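Local coordinates for putative hydrogenase (Pyrococcus furiosus, PDB 3LYU), which probably forms the nucleotide-binding-type domain of a larger oxidoreductase thought to bind FAD and a [2Fe-2S] cluster, at residues B[98-103]-B[128-133]; B[32-37]-B[58-63]; B[39-44]-B[67-72]; B[74-79]-B[92-97]. One frame throughout, in Å; residues are numbered along the deposited sequence.

Interaction 1: B[98-103]-B[128-133]; sequences KVRELL and KEYGVP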
loop_
_atom_site.group_PDB
_atom_site.type_symbol
_atom_site.label_atom_id
_atom_site.label_comp_id
_atom_site.label_asym_id
_atom_site.label_seq_id
_atom_site.Cartn_x
_atom_site.Cartn_y
_atom_site.Cartn_z
ATOM N N LYS B 98 21.545 -19.258 -14.219
ATOM C CA LYS B 98 22.099 -19.475 -12.881
ATOM C C LYS B 98 21.035 -19.776 -11.832
ATOM O O LYS B 98 21.253 -20.597 -10.940
ATOM C CB LYS B 98 22.926 -18.266 -12.432
ATOM C CG LYS B 98 24.348 -18.622 -11.967
ATOM C CD LYS B 98 24.368 -19.822 -11.021
ATOM C CE LYS B 98 25.730 -20.033 -10.387
ATOM N NZ LYS B 98 26.809 -20.162 -11.400
ATOM N N VAL B 99 19.892 -19.103 -11.936
ATOM C CA VAL B 99 18.784 -19.310 -11.004
ATOM C C VAL B 99 18.189 -20.700 -11.234
ATOM O O VAL B 99 18.011 -21.478 -10.299
ATOM C CB VAL B 99 17.695 -18.233 -11.209
ATOM C CG1 VAL B 99 16.469 -18.541 -10.358
ATOM C CG2 VAL B 99 18.261 -16.867 -10.848
ATOM N N ARG B 100 17.877 -20.992 -12.492
ATOM C CA ARG B 100 17.344 -22.285 -12.880
ATOM C C ARG B 100 18.272 -23.355 -12.310
ATOM O O ARG B 100 17.832 -24.361 -11.769
ATOM C CB ARG B 100 17.328 -22.385 -14.404
ATOM C CG ARG B 100 17.062 -23.778 -14.948
ATOM C CD ARG B 100 15.596 -24.120 -14.836
ATOM N NE ARG B 100 14.787 -23.319 -15.749
ATOM C CZ ARG B 100 13.458 -23.316 -15.754
ATOM N NH1 ARG B 100 12.780 -24.068 -14.894
ATOM N NH2 ARG B 100 12.807 -22.568 -16.632
ATOM N N GLU B 101 19.568 -23.111 -12.440
ATOM C CA GLU B 101 20.595 -24.023 -11.966
ATOM C C GLU B 101 20.659 -24.158 -10.441
ATOM O O GLU B 101 20.973 -25.227 -9.919
ATOM C CB GLU B 101 21.950 -23.561 -12.503
ATOM C CG GLU B 101 23.149 -24.088 -11.734
ATOM C CD GLU B 101 24.455 -23.477 -12.215
ATOM O OE1 GLU B 101 25.477 -23.603 -11.505
ATOM O OE2 GLU B 101 24.458 -22.872 -13.310
ATOM N N LEU B 102 20.371 -23.074 -9.730
ATOM C CA LEU B 102 20.408 -23.086 -8.276
ATOM C C LEU B 102 19.145 -23.644 -7.645
ATOM O O LEU B 102 19.167 -24.105 -6.511
ATOM C CB LEU B 102 20.642 -21.677 -7.749
ATOM C CG LEU B 102 22.060 -21.120 -7.841
ATOM C CD1 LEU B 102 22.019 -19.642 -7.480
ATOM C CD2 LEU B 102 22.987 -21.885 -6.905
ATOM N N LEU B 103 18.039 -23.581 -8.373
ATOM C CA LEU B 103 16.774 -24.093 -7.873
ATOM C C LEU B 103 16.641 -25.563 -8.232
ATOM O O LEU B 103 16.016 -26.339 -7.505
ATOM C CB LEU B 103 15.607 -23.310 -8.477
ATOM C CG LEU B 103 15.221 -21.996 -7.801
ATOM C CD1 LEU B 103 16.454 -21.153 -7.558
ATOM C CD2 LEU B 103 14.219 -21.268 -8.675
ATOM N N LYS B 128 8.404 -19.444 -10.109
ATOM C CA LYS B 128 7.054 -19.997 -10.020
ATOM C C LYS B 128 7.109 -21.437 -10.528
ATOM O O LYS B 128 6.240 -22.261 -10.236
ATOM C CB LYS B 128 6.075 -19.173 -10.867
ATOM C CG LYS B 128 6.437 -19.098 -12.351
ATOM C CD LYS B 128 5.215 -19.321 -13.255
ATOM C CE LYS B 128 4.197 -18.189 -13.171
ATOM N NZ LYS B 128 4.551 -17.060 -14.069
ATOM N N GLU B 129 8.165 -21.728 -11.277
ATOM C CA GLU B 129 8.386 -23.042 -11.856
ATOM C C GLU B 129 8.700 -24.103 -10.804
ATOM O O GLU B 129 8.323 -25.263 -10.958
ATOM C CB GLU B 129 9.552 -22.958 -12.841
ATOM C CG GLU B 129 9.764 -24.198 -13.704
ATOM C CD GLU B 129 9.004 -24.129 -15.020
ATOM O OE1 GLU B 129 7.770 -23.922 -14.985
ATOM O OE2 GLU B 129 9.643 -24.278 -16.085
ATOM N N TYR B 130 9.388 -23.696 -9.738
ATOM C CA TYR B 130 9.796 -24.616 -8.670
ATOM C C TYR B 130 9.004 -24.583 -7.362
ATOM O O TYR B 130 9.307 -25.336 -6.437
ATOM C CB TYR B 130 11.286 -24.411 -8.356
ATOM C CG TYR B 130 12.191 -24.785 -9.507
ATOM C CD1 TYR B 130 12.164 -24.070 -10.702
ATOM C CD2 TYR B 130 13.029 -25.895 -9.423
ATOM C CE1 TYR B 130 12.940 -24.453 -11.783
ATOM C CE2 TYR B 130 13.808 -26.289 -10.497
ATOM C CZ TYR B 130 13.758 -25.566 -11.676
ATOM O OH TYR B 130 14.516 -25.971 -12.751
ATOM N N GLY B 131 8.003 -23.713 -7.280
ATOM C CA GLY B 131 7.196 -23.626 -6.073
ATOM C C GLY B 131 7.845 -22.880 -4.918
ATOM O O GLY B 131 7.460 -23.073 -3.755
ATOM N N VAL B 132 8.837 -22.042 -5.231
ATOM C CA VAL B 132 9.536 -21.242 -4.216
ATOM C C VAL B 132 8.908 -19.841 -4.138
ATOM O O VAL B 132 8.742 -19.177 -5.156
ATOM C CB VAL B 132 11.050 -21.093 -4.543
ATOM C CG1 VAL B 132 11.716 -20.189 -3.515
ATOM C CG2 VAL B 132 11.718 -22.458 -4.555
ATOM N N PRO B 133 8.540 -19.386 -2.929
ATOM C CA PRO B 133 7.929 -18.059 -2.757
ATOM C C PRO B 133 8.890 -16.920 -3.080
ATOM O O PRO B 133 10.085 -17.030 -2.823
ATOM C CB PRO B 133 7.507 -18.063 -1.289
ATOM C CG PRO B 133 8.524 -18.961 -0.651
ATOM C CD PRO B 133 8.640 -20.090 -1.639
#
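R100 reaches across to both E129 and Y130 with NH1, and both polar links are slack. The salt bridge to E129 runs from NH1 to OE2 over 3.4 Å, and the guanidinium and carboxylate planes are 44° apart, not coplanar. The second N-H path, from R100 NH1 to Y130 OH at 3.4 Å, is almost perfectly straight (177°) but still weak for its length; the hydroxyl oxygen lies in the guanidinium plane. With CG anti to the backbone N (chi1 168°) and the chain bent twice beyond it, the arginine lays CD beside the phenol oxygen and swings its tip over to E129.

Helices 84-104 and 117-130 meet here on one side of a Rossmann-like parallel sheet. V99 and L103 also pack on strand 20-26, while R100, V99 and L103 share V126 of the neighbouring helix. G131, with positive phi, ends that helix, and the chain then turns toward strand 134-136.

The apolar part is a CH-pi contact: L103 CB sits over one face of the Y130 ring, 3.9 Å from its centroid and offset toward the rim. L103 CD2 adds a touch at Y130 CD1, 4.0 Å away.

Interaction 2: B[32-37]-B[58-63]; sequences EVYPIA and VILKEE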
loop_
_atom_site.group_PDB
_atom_site.type_symbol
_atom_site.label_atom_id
_atom_site.label_comp_id
_atom_site.label_asym_id
_atom_site.label_seq_id
_atom_site.Cartn_x
_atom_site.Cartn_y
_atom_site.Cartn_z
ATOM N N GLU B 32 21.659 -2.369 -2.888
ATOM C CA GLU B 32 20.491 -2.371 -2.024
ATOM C C GLU B 32 20.246 -3.709 -1.324
ATOM O O GLU B 32 19.868 -3.741 -0.156
ATOM C CB GLU B 32 19.263 -1.951 -2.838
ATOM C CG GLU B 32 18.013 -1.721 -2.021
ATOM C CD GLU B 32 16.918 -1.054 -2.816
ATOM O OE1 GLU B 32 15.796 -0.889 -2.271
ATOM O OE2 GLU B 32 17.181 -0.690 -3.987
ATOM N N VAL B 33 20.453 -4.813 -2.025
ATOM C CA VAL B 33 20.240 -6.113 -1.396
ATOM C C VAL B 33 21.314 -6.385 -0.342
ATOM O O VAL B 33 21.093 -7.146 0.596
ATOM C CB VAL B 33 20.190 -7.289 -2.453
ATOM C CG1 VAL B 33 20.858 -6.887 -3.742
ATOM C CG2 VAL B 33 20.871 -8.536 -1.904
ATOM N N TYR B 34 22.469 -5.743 -0.475
ATOM C CA TYR B 34 23.538 -5.960 0.489
ATOM C C TYR B 34 23.073 -5.826 1.934
ATOM O O TYR B 34 23.057 -6.814 2.668
ATOM C CB TYR B 34 24.711 -5.015 0.228
ATOM C CG TYR B 34 25.780 -5.082 1.297
ATOM C CD1 TYR B 34 26.290 -6.317 1.740
ATOM C CD2 TYR B 34 26.306 -3.916 1.852
ATOM C CE1 TYR B 34 27.297 -6.380 2.708
ATOM C CE2 TYR B 34 27.315 -3.969 2.814
ATOM C CZ TYR B 34 27.807 -5.198 3.239
ATOM O OH TYR B 34 28.809 -5.229 4.181
ATOM N N PRO B 35 22.688 -4.610 2.366
ATOM C CA PRO B 35 22.233 -4.450 3.753
ATOM C C PRO B 35 21.057 -5.351 4.149
ATOM O O PRO B 35 20.889 -5.701 5.306
ATOM C CB PRO B 35 21.897 -2.966 3.838
ATOM C CG PRO B 35 21.578 -2.603 2.417
ATOM C CD PRO B 35 22.633 -3.324 1.654
ATOM N N ILE B 36 20.256 -5.739 3.177
ATOM C CA ILE B 36 19.131 -6.612 3.438
ATOM C C ILE B 36 19.590 -8.036 3.726
ATOM O O ILE B 36 19.165 -8.647 4.708
ATOM C CB ILE B 36 18.175 -6.639 2.239
ATOM C CG1 ILE B 36 17.538 -5.259 2.071
ATOM C CG2 ILE B 36 17.128 -7.709 2.427
ATOM C CD1 ILE B 36 16.515 -5.178 0.946
ATOM N N ALA B 37 20.452 -8.562 2.857
ATOM C CA ALA B 37 20.981 -9.920 2.990
ATOM C C ALA B 37 21.851 -10.054 4.238
ATOM O O ALA B 37 21.890 -11.097 4.875
ATOM C CB ALA B 37 21.788 -10.285 1.746
ATOM N N VAL B 58 31.118 -5.263 -11.012
ATOM C CA VAL B 58 30.917 -5.983 -9.766
ATOM C C VAL B 58 31.355 -5.072 -8.617
ATOM O O VAL B 58 32.333 -4.335 -8.727
ATOM C CB VAL B 58 31.665 -7.367 -9.759
ATOM C CG1 VAL B 58 32.858 -7.330 -10.685
ATOM C CG2 VAL B 58 32.089 -7.742 -8.350
ATOM N N ILE B 59 30.585 -5.100 -7.533
ATOM C CA ILE B 59 30.853 -4.274 -6.365
ATOM C C ILE B 59 30.404 -5.022 -5.116
ATOM O O ILE B 59 29.585 -5.929 -5.198
ATOM C CB ILE B 59 30.094 -2.919 -6.472
ATOM C CG1 ILE B 59 30.598 -1.942 -5.407
ATOM C CG2 ILE B 59 28.596 -3.142 -6.336
ATOM C CD1 ILE B 59 32.080 -1.553 -5.556
ATOM N N LEU B 60 30.963 -4.650 -3.968
ATOM C CA LEU B 60 30.624 -5.273 -2.686
ATOM C C LEU B 60 30.937 -6.753 -2.557
ATOM O O LEU B 60 30.560 -7.365 -1.561
ATOM C CB LEU B 60 29.145 -5.067 -2.367
ATOM C CG LEU B 60 28.733 -3.862 -1.521
ATOM C CD1 LEU B 60 29.515 -2.610 -1.919
ATOM C CD2 LEU B 60 27.240 -3.652 -1.705
ATOM N N LYS B 61 31.629 -7.319 -3.545
ATOM C CA LYS B 61 31.977 -8.743 -3.532
ATOM C C LYS B 61 32.582 -9.228 -2.210
ATOM O O LYS B 61 32.111 -10.198 -1.616
ATOM C CB LYS B 61 32.944 -9.055 -4.674
ATOM C CG LYS B 61 33.399 -10.502 -4.707
ATOM C CD LYS B 61 34.265 -10.791 -5.925
ATOM C CE LYS B 61 34.671 -12.256 -5.975
ATOM N NZ LYS B 61 35.465 -12.619 -4.776
ATOM N N GLU B 62 33.632 -8.540 -1.769
ATOM C CA GLU B 62 34.344 -8.850 -0.532
ATOM C C GLU B 62 33.406 -8.758 0.682
ATOM O O GLU B 62 33.341 -9.662 1.523
ATOM C CB GLU B 62 35.479 -7.842 -0.363
ATOM C CG GLU B 62 36.682 -8.318 0.421
ATOM C CD GLU B 62 37.622 -9.137 -0.428
ATOM O OE1 GLU B 62 38.800 -9.276 -0.034
ATOM O OE2 GLU B 62 37.176 -9.641 -1.484
ATOM N N GLU B 63 32.687 -7.638 0.739
ATOM C CA GLU B 63 31.750 -7.320 1.809
ATOM C C GLU B 63 30.657 -8.334 2.079
ATOM O O GLU B 63 30.406 -8.665 3.229
ATOM C CB GLU B 63 31.087 -5.961 1.544
ATOM C CG GLU B 63 31.996 -4.735 1.647
ATOM C CD GLU B 63 32.904 -4.538 0.442
ATOM O OE1 GLU B 63 33.602 -3.502 0.385
ATOM O OE2 GLU B 63 32.928 -5.411 -0.447
#
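Y34 against L60 and E63 is a packing contact near the protein surface, with no hydrogen bond between the two segments. It belongs to the Rossmann-like alpha/beta fold: helix 29-42 makes the crossover from strand 20-26 to strand 46-54, and its Y34 meets the turn that leads from strand 46-54 into the short helix 61-65. The inner side of helix 29-42 is turned to the sheet, where V33 and A37 lie on A23 of strand 20-26, whereas Y34 points across to the 58-63 segment.

CG of Y34 stands anti to the backbone N (chi1 173°), which carries the ring out from the helix, past L60 on one face and on to E63 at its hydroxyl end. L60 lies over that face near the rim, its side chain crossing that of the tyrosine at about a right angle. Its CD2 methyl does most of the touching, 3.5 Å from Y34 CB and 3.6 Å from Y34 CG. L60 itself has a positive phi just ahead of helix 61-65. With an alanine in place of Y34, L60 CD2 would keep the CB touch but probably lose the ring it lies on, and E63 CB its neighbour at the hydroxyl.

Subunit neighbours adjoin this region: P35 packs on I43 of a third subunit, and I59 on L85 of a second. At the far end of the ring, E63 contributes its aliphatic base and its carboxylate leads away; the closest approach there is Y34 OH to E63 CB, 3.6 Å.

Interaction 3: B[39-44]-B[67-72]; sequences AWQEIG and AVTRHI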
loop_
_atom_site.group_PDB
_atom_site.type_symbol
_atom_site.label_atom_id
_atom_site.label_comp_id
_atom_site.label_asym_id
_atom_site.label_seq_id
_atom_site.Cartn_x
_atom_site.Cartn_y
_atom_site.Cartn_z
ATOM N N ALA B 39 21.480 -8.469 7.088
ATOM C CA ALA B 39 20.573 -8.546 8.229
ATOM C C ALA B 39 19.816 -9.876 8.311
ATOM O O ALA B 39 19.495 -10.345 9.402
ATOM C CB ALA B 39 19.598 -7.407 8.173
ATOM N N TRP B 40 19.516 -10.481 7.166
ATOM C CA TRP B 40 18.815 -11.760 7.181
ATOM C C TRP B 40 19.720 -12.870 7.695
ATOM O O TRP B 40 19.263 -13.777 8.374
ATOM C CB TRP B 40 18.307 -12.128 5.791
ATOM C CG TRP B 40 16.963 -11.558 5.475
ATOM C CD1 TRP B 40 15.987 -11.200 6.370
ATOM C CD2 TRP B 40 16.393 -11.373 4.172
ATOM N NE1 TRP B 40 14.844 -10.809 5.704
ATOM C CE2 TRP B 40 15.064 -10.907 4.356
ATOM C CE3 TRP B 40 16.872 -11.563 2.864
ATOM C CZ2 TRP B 40 14.207 -10.632 3.282
ATOM C CZ3 TRP B 40 16.018 -11.290 1.793
ATOM C CH2 TRP B 40 14.695 -10.828 2.013
ATOM N N GLN B 41 21.003 -12.796 7.366
ATOM C CA GLN B 41 21.963 -13.796 7.802
ATOM C C GLN B 41 22.077 -13.731 9.318
ATOM O O GLN B 41 21.990 -14.747 9.996
ATOM C CB GLN B 41 23.329 -13.532 7.153
ATOM C CG GLN B 41 24.383 -14.618 7.376
ATOM C CD GLN B 41 24.165 -15.885 6.540
ATOM O OE1 GLN B 41 24.887 -16.872 6.699
ATOM N NE2 GLN B 41 23.179 -15.858 5.647
ATOM N N GLU B 42 22.256 -12.525 9.848
ATOM C CA GLU B 42 22.385 -12.308 11.296
ATOM C C GLU B 42 21.149 -12.778 12.074
ATOM O O GLU B 42 21.255 -13.199 13.228
ATOM C CB GLU B 42 22.623 -10.815 11.575
ATOM C CG GLU B 42 23.171 -10.486 12.949
ATOM C CD GLU B 42 24.566 -11.041 13.142
ATOM O OE1 GLU B 42 25.372 -10.955 12.180
ATOM O OE2 GLU B 42 24.862 -11.554 14.252
ATOM N N ILE B 43 19.982 -12.689 11.434
ATOM C CA ILE B 43 18.705 -13.087 12.032
ATOM C C ILE B 43 18.507 -14.605 12.045
ATOM O O ILE B 43 17.562 -15.114 12.643
ATOM C CB ILE B 43 17.510 -12.369 11.306
ATOM C CG1 ILE B 43 16.889 -11.347 12.253
ATOM C CG2 ILE B 43 16.453 -13.361 10.844
ATOM C CD1 ILE B 43 17.869 -10.282 12.753
ATOM N N GLY B 44 19.399 -15.325 11.385
ATOM C CA GLY B 44 19.296 -16.769 11.383
ATOM C C GLY B 44 18.920 -17.413 10.065
ATOM O O GLY B 44 18.498 -18.576 10.040
ATOM N N ALA B 67 29.344 -11.523 4.829
ATOM C CA ALA B 67 28.044 -11.325 5.467
ATOM C C ALA B 67 27.026 -12.454 5.232
ATOM O O ALA B 67 26.118 -12.649 6.035
ATOM C CB ALA B 67 27.451 -9.999 5.018
ATOM N N VAL B 68 27.166 -13.195 4.138
ATOM C CA VAL B 68 26.241 -14.285 3.844
ATOM C C VAL B 68 26.984 -15.614 3.837
ATOM O O VAL B 68 28.208 -15.647 3.822
ATOM C CB VAL B 68 25.559 -14.095 2.473
ATOM C CG1 VAL B 68 24.858 -12.749 2.420
ATOM C CG2 VAL B 68 26.589 -14.208 1.353
ATOM N N THR B 69 26.248 -16.719 3.852
ATOM C CA THR B 69 26.894 -18.026 3.845
ATOM C C THR B 69 27.673 -18.155 2.546
ATOM O O THR B 69 28.820 -18.582 2.554
ATOM C CB THR B 69 25.873 -19.181 3.946
ATOM O OG1 THR B 69 25.253 -19.403 2.673
ATOM C CG2 THR B 69 24.805 -18.841 4.949
ATOM N N ARG B 70 27.050 -17.757 1.437
ATOM C CA ARG B 70 27.681 -17.829 0.120
ATOM C C ARG B 70 27.293 -16.698 -0.838
ATOM O O ARG B 70 26.111 -16.402 -1.029
ATOM C CB ARG B 70 27.338 -19.159 -0.540
ATOM C CG ARG B 70 28.036 -19.376 -1.850
ATOM C CD ARG B 70 27.093 -20.010 -2.833
ATOM N NE ARG B 70 26.519 -21.226 -2.394
ATOM C CZ ARG B 70 25.282 -21.695 -2.270
ATOM N NH1 ARG B 70 25.272 -22.929 -1.817
ATOM N NH2 ARG B 70 24.133 -21.080 -2.526
ATOM N N HIS B 71 28.292 -16.077 -1.448
ATOM C CA HIS B 71 28.041 -15.011 -2.402
ATOM C C HIS B 71 28.507 -15.401 -3.799
ATOM O O HIS B 71 29.672 -15.722 -3.997
ATOM C CB HIS B 71 28.752 -13.725 -1.984
ATOM C CG HIS B 71 28.684 -12.647 -3.023
ATOM N ND1 HIS B 71 27.490 -12.176 -3.529
ATOM C CD2 HIS B 71 29.660 -11.987 -3.689
ATOM C CE1 HIS B 71 27.733 -11.275 -4.464
ATOM N NE2 HIS B 71 29.043 -11.142 -4.581
ATOM N N ILE B 72 27.599 -15.354 -4.769
ATOM C CA ILE B 72 27.925 -15.709 -6.152
ATOM C C ILE B 72 27.966 -14.501 -7.080
ATOM O O ILE B 72 27.074 -13.650 -7.041
ATOM C CB ILE B 72 26.892 -16.712 -6.744
ATOM C CG1 ILE B 72 26.729 -17.922 -5.816
ATOM C CG2 ILE B 72 27.324 -17.135 -8.147
ATOM C CD1 ILE B 72 28.040 -18.596 -5.429
#
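Q41 reaches from the last turns of helix 29-42 to the backbone of A67, V68 and T69, just where the chain enters strand 70-76. Its CB starts the contact at 3.1 Å from A67 O, and CG comes closer still to the same oxygen, 2.9 Å, so the aliphatic part of the side chain lies against a backbone carbonyl. CG anti to the backbone N (chi1 -172°) gives the chain this direction, and a bend at chi2 then turns it along the 67-72 segment. CD passes V68 CA at 3.8 Å, and NE2 has V68 CB as a looser neighbour at 4.3 Å. At the tip, OE1 lies 3.2 Å from T69 N, but the angle is too poor for a hydrogen bond, and the placement of this oxygen beside the T69 methyl is doubtful.

The contact links the crossover helix of the first beta-alpha-beta unit to the entry of the next strand, 70-76; V68 also packs on A37 and on V47 of strand 46-54. The helix itself finishes in a Schellman motif, with G44 at positive phi. Cut back to alanine, Q41 would keep only the CB touch and would probably leave V68 CA and the T69 backbone without their covering amide.

Because no hydrogen bond joins the two segments, the glutamine serves here chiefly through shape, with its carbon chain packed on peptide groups and no directed bond from its polar end to the 67-72 segment.

Interaction 4: B[74-79]-B[92-97]; sequences EPVPLN and SQRLKE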
loop_
_atom_site.group_PDB
_atom_site.type_symbol
_atom_site.label_atom_id
_atom_site.label_comp_id
_atom_site.label_asym_id
_atom_site.label_seq_id
_atom_site.Cartn_x
_atom_site.Cartn_y
_atom_site.Cartn_z
ATOM N N GLU B 74 28.378 -13.436 -11.174
ATOM C CA GLU B 74 28.385 -13.887 -12.561
ATOM C C GLU B 74 28.663 -12.683 -13.458
ATOM O O GLU B 74 27.729 -12.007 -13.892
ATOM C CB GLU B 74 27.031 -14.495 -12.927
ATOM C CG GLU B 74 26.771 -15.834 -12.300
ATOM C CD GLU B 74 27.803 -16.872 -12.711
ATOM O OE1 GLU B 74 28.095 -16.972 -13.925
ATOM O OE2 GLU B 74 28.313 -17.594 -11.827
ATOM N N PRO B 75 29.953 -12.395 -13.747
ATOM C CA PRO B 75 30.345 -11.259 -14.594
ATOM C C PRO B 75 30.191 -11.539 -16.084
ATOM O O PRO B 75 30.893 -12.372 -16.650
ATOM C CB PRO B 75 31.797 -11.023 -14.199
ATOM C CG PRO B 75 32.287 -12.413 -14.009
ATOM C CD PRO B 75 31.150 -13.094 -13.237
ATOM N N VAL B 76 29.258 -10.839 -16.711
ATOM C CA VAL B 76 29.012 -10.999 -18.126
ATOM C C VAL B 76 29.869 -9.950 -18.853
ATOM O O VAL B 76 29.920 -8.783 -18.448
ATOM C CB VAL B 76 27.511 -10.793 -18.431
ATOM C CG1 VAL B 76 27.217 -11.132 -19.880
ATOM C CG2 VAL B 76 26.673 -11.661 -17.506
ATOM N N PRO B 77 30.578 -10.363 -19.922
ATOM C CA PRO B 77 31.441 -9.476 -20.713
ATOM C C PRO B 77 30.678 -8.370 -21.442
ATOM O O PRO B 77 29.735 -8.636 -22.191
ATOM C CB PRO B 77 32.119 -10.441 -21.674
ATOM C CG PRO B 77 31.055 -11.477 -21.894
ATOM C CD PRO B 77 30.562 -11.722 -20.495
ATOM N N LEU B 78 31.097 -7.127 -21.228
ATOM C CA LEU B 78 30.436 -5.991 -21.856
ATOM C C LEU B 78 30.949 -5.757 -23.270
ATOM O O LEU B 78 31.951 -5.071 -23.455
ATOM C CB LEU B 78 30.649 -4.719 -21.018
ATOM C CG LEU B 78 29.614 -3.584 -21.124
ATOM C CD1 LEU B 78 30.063 -2.430 -20.245
ATOM C CD2 LEU B 78 29.447 -3.116 -22.559
ATOM N N ASN B 79 30.265 -6.328 -24.260
ATOM C CA ASN B 79 30.640 -6.157 -25.663
ATOM C C ASN B 79 30.268 -4.739 -26.149
ATOM O O ASN B 79 29.089 -4.425 -26.348
ATOM C CB ASN B 79 29.927 -7.202 -26.525
ATOM C CG ASN B 79 30.393 -7.177 -27.973
ATOM O OD1 ASN B 79 29.803 -7.827 -28.847
ATOM N ND2 ASN B 79 31.469 -6.426 -28.234
ATOM N N SER B 92 20.480 -10.991 -18.905
ATOM C CA SER B 92 19.175 -11.588 -18.667
ATOM C C SER B 92 19.279 -13.111 -18.811
ATOM O O SER B 92 18.700 -13.860 -18.030
ATOM C CB SER B 92 18.156 -11.049 -19.669
ATOM O OG SER B 92 17.903 -9.672 -19.478
ATOM N N GLN B 93 20.021 -13.564 -19.815
ATOM C CA GLN B 93 20.214 -14.989 -20.053
ATOM C C GLN B 93 20.990 -15.657 -18.920
ATOM O O GLN B 93 20.566 -16.675 -18.389
ATOM C CB GLN B 93 20.974 -15.206 -21.359
ATOM C CG GLN B 93 20.231 -14.789 -22.616
ATOM C CD GLN B 93 18.903 -15.522 -22.788
ATOM O OE1 GLN B 93 17.880 -15.128 -22.212
ATOM N NE2 GLN B 93 18.917 -16.601 -23.576
ATOM N N ARG B 94 22.138 -15.084 -18.572
ATOM C CA ARG B 94 22.989 -15.601 -17.505
ATOM C C ARG B 94 22.213 -15.661 -16.195
ATOM O O ARG B 94 22.479 -16.501 -15.335
ATOM C CB ARG B 94 24.209 -14.690 -17.337
ATOM C CG ARG B 94 25.137 -15.071 -16.195
ATOM C CD ARG B 94 25.978 -16.300 -16.537
ATOM N NE ARG B 94 26.979 -16.014 -17.562
ATOM C CZ ARG B 94 28.116 -15.362 -17.342
ATOM N NH1 ARG B 94 28.962 -15.145 -18.343
ATOM N NH2 ARG B 94 28.417 -14.941 -16.120
ATOM N N LEU B 95 21.247 -14.758 -16.056
ATOM C CA LEU B 95 20.418 -14.666 -14.858
ATOM C C LEU B 95 19.404 -15.811 -14.736
ATOM O O LEU B 95 19.210 -16.361 -13.647
ATOM C CB LEU B 95 19.686 -13.320 -14.840
ATOM C CG LEU B 95 18.875 -12.952 -13.595
ATOM C CD1 LEU B 95 19.789 -12.783 -12.389
ATOM C CD2 LEU B 95 18.126 -11.661 -13.871
ATOM N N LYS B 96 18.756 -16.163 -15.842
ATOM C CA LYS B 96 17.779 -17.247 -15.829
ATOM C C LYS B 96 18.520 -18.554 -15.613
ATOM O O LYS B 96 18.119 -19.382 -14.794
ATOM C CB LYS B 96 17.041 -17.327 -17.161
ATOM C CG LYS B 96 16.648 -15.982 -17.714
ATOM C CD LYS B 96 16.020 -16.108 -19.092
ATOM C CE LYS B 96 14.612 -16.660 -19.005
ATOM N NZ LYS B 96 13.975 -16.652 -20.348
ATOM N N GLU B 97 19.611 -18.721 -16.357
ATOM C CA GLU B 97 20.431 -19.926 -16.289
ATOM C C GLU B 97 20.960 -20.246 -14.894
ATOM O O GLU B 97 20.834 -21.379 -14.436
ATOM C CB GLU B 97 21.608 -19.820 -17.274
ATOM C CG GLU B 97 21.191 -19.542 -18.723
ATOM C CD GLU B 97 22.365 -19.481 -19.688
ATOM O OE1 GLU B 97 23.341 -18.755 -19.400
ATOM O OE2 GLU B 97 22.305 -20.151 -20.740
#
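The guanidinium of R94 has V76 CG2 over the centre of one face, 3.9 Å above the plane, while E74 CA and P75 O lie at its edge. The carboxylate of E74 approaches obliquely, its plane 77° from that of the guanidinium. OE1 of E74 accepts a weak bond from R94 NH2 at 3.0 Å, strongly bent at 121°, so the pairing is better read as a salt bridge than as a directed hydrogen bond.

These residues join 70-76, an edge strand of this chain's parallel Rossmann-like sheet, to helix 84-104, the next helix in the chain. The strand and helix segments run nearly antiparallel, 156° between their directions, with axes 9.5 Å apart at closest approach. E74 has a second cationic partner, since its OE2 forms a salt bridge with K98 one turn further along the same helix; two positive groups therefore share one carboxylate and would be expected to favour its ionised form.

Bends at chi2 and chi3 carry R94 across to the strand, its methylenes against carbons of V76 and E74 and its NH2 at E74 OE1. R94 CB rests 3.9 Å from V76 CG2, and R94 CG lies 3.8 Å from E74 CB.

Along the chain, interactions 2 and 3 interleave, both using helix 29-42, and are followed by interaction 4 and then interaction 1, which share helix 84-104. Interactions 2 and 3 have centres about 10 Å apart, and both adjoin the third subunit. Interactions 1 and 4, with centres about 17 Å apart, are linked through the K98-E74 pair. Strand 70-76 and the residues leading into it serve both 3 and 4, whose centres lie about 23 Å apart on opposite sides of the chain's centre. In this Rossmann-like domain, interactions 1 and 2 thus join helices or the turns beside them, while 3 and 4 fix the entry and end of strand 70-76.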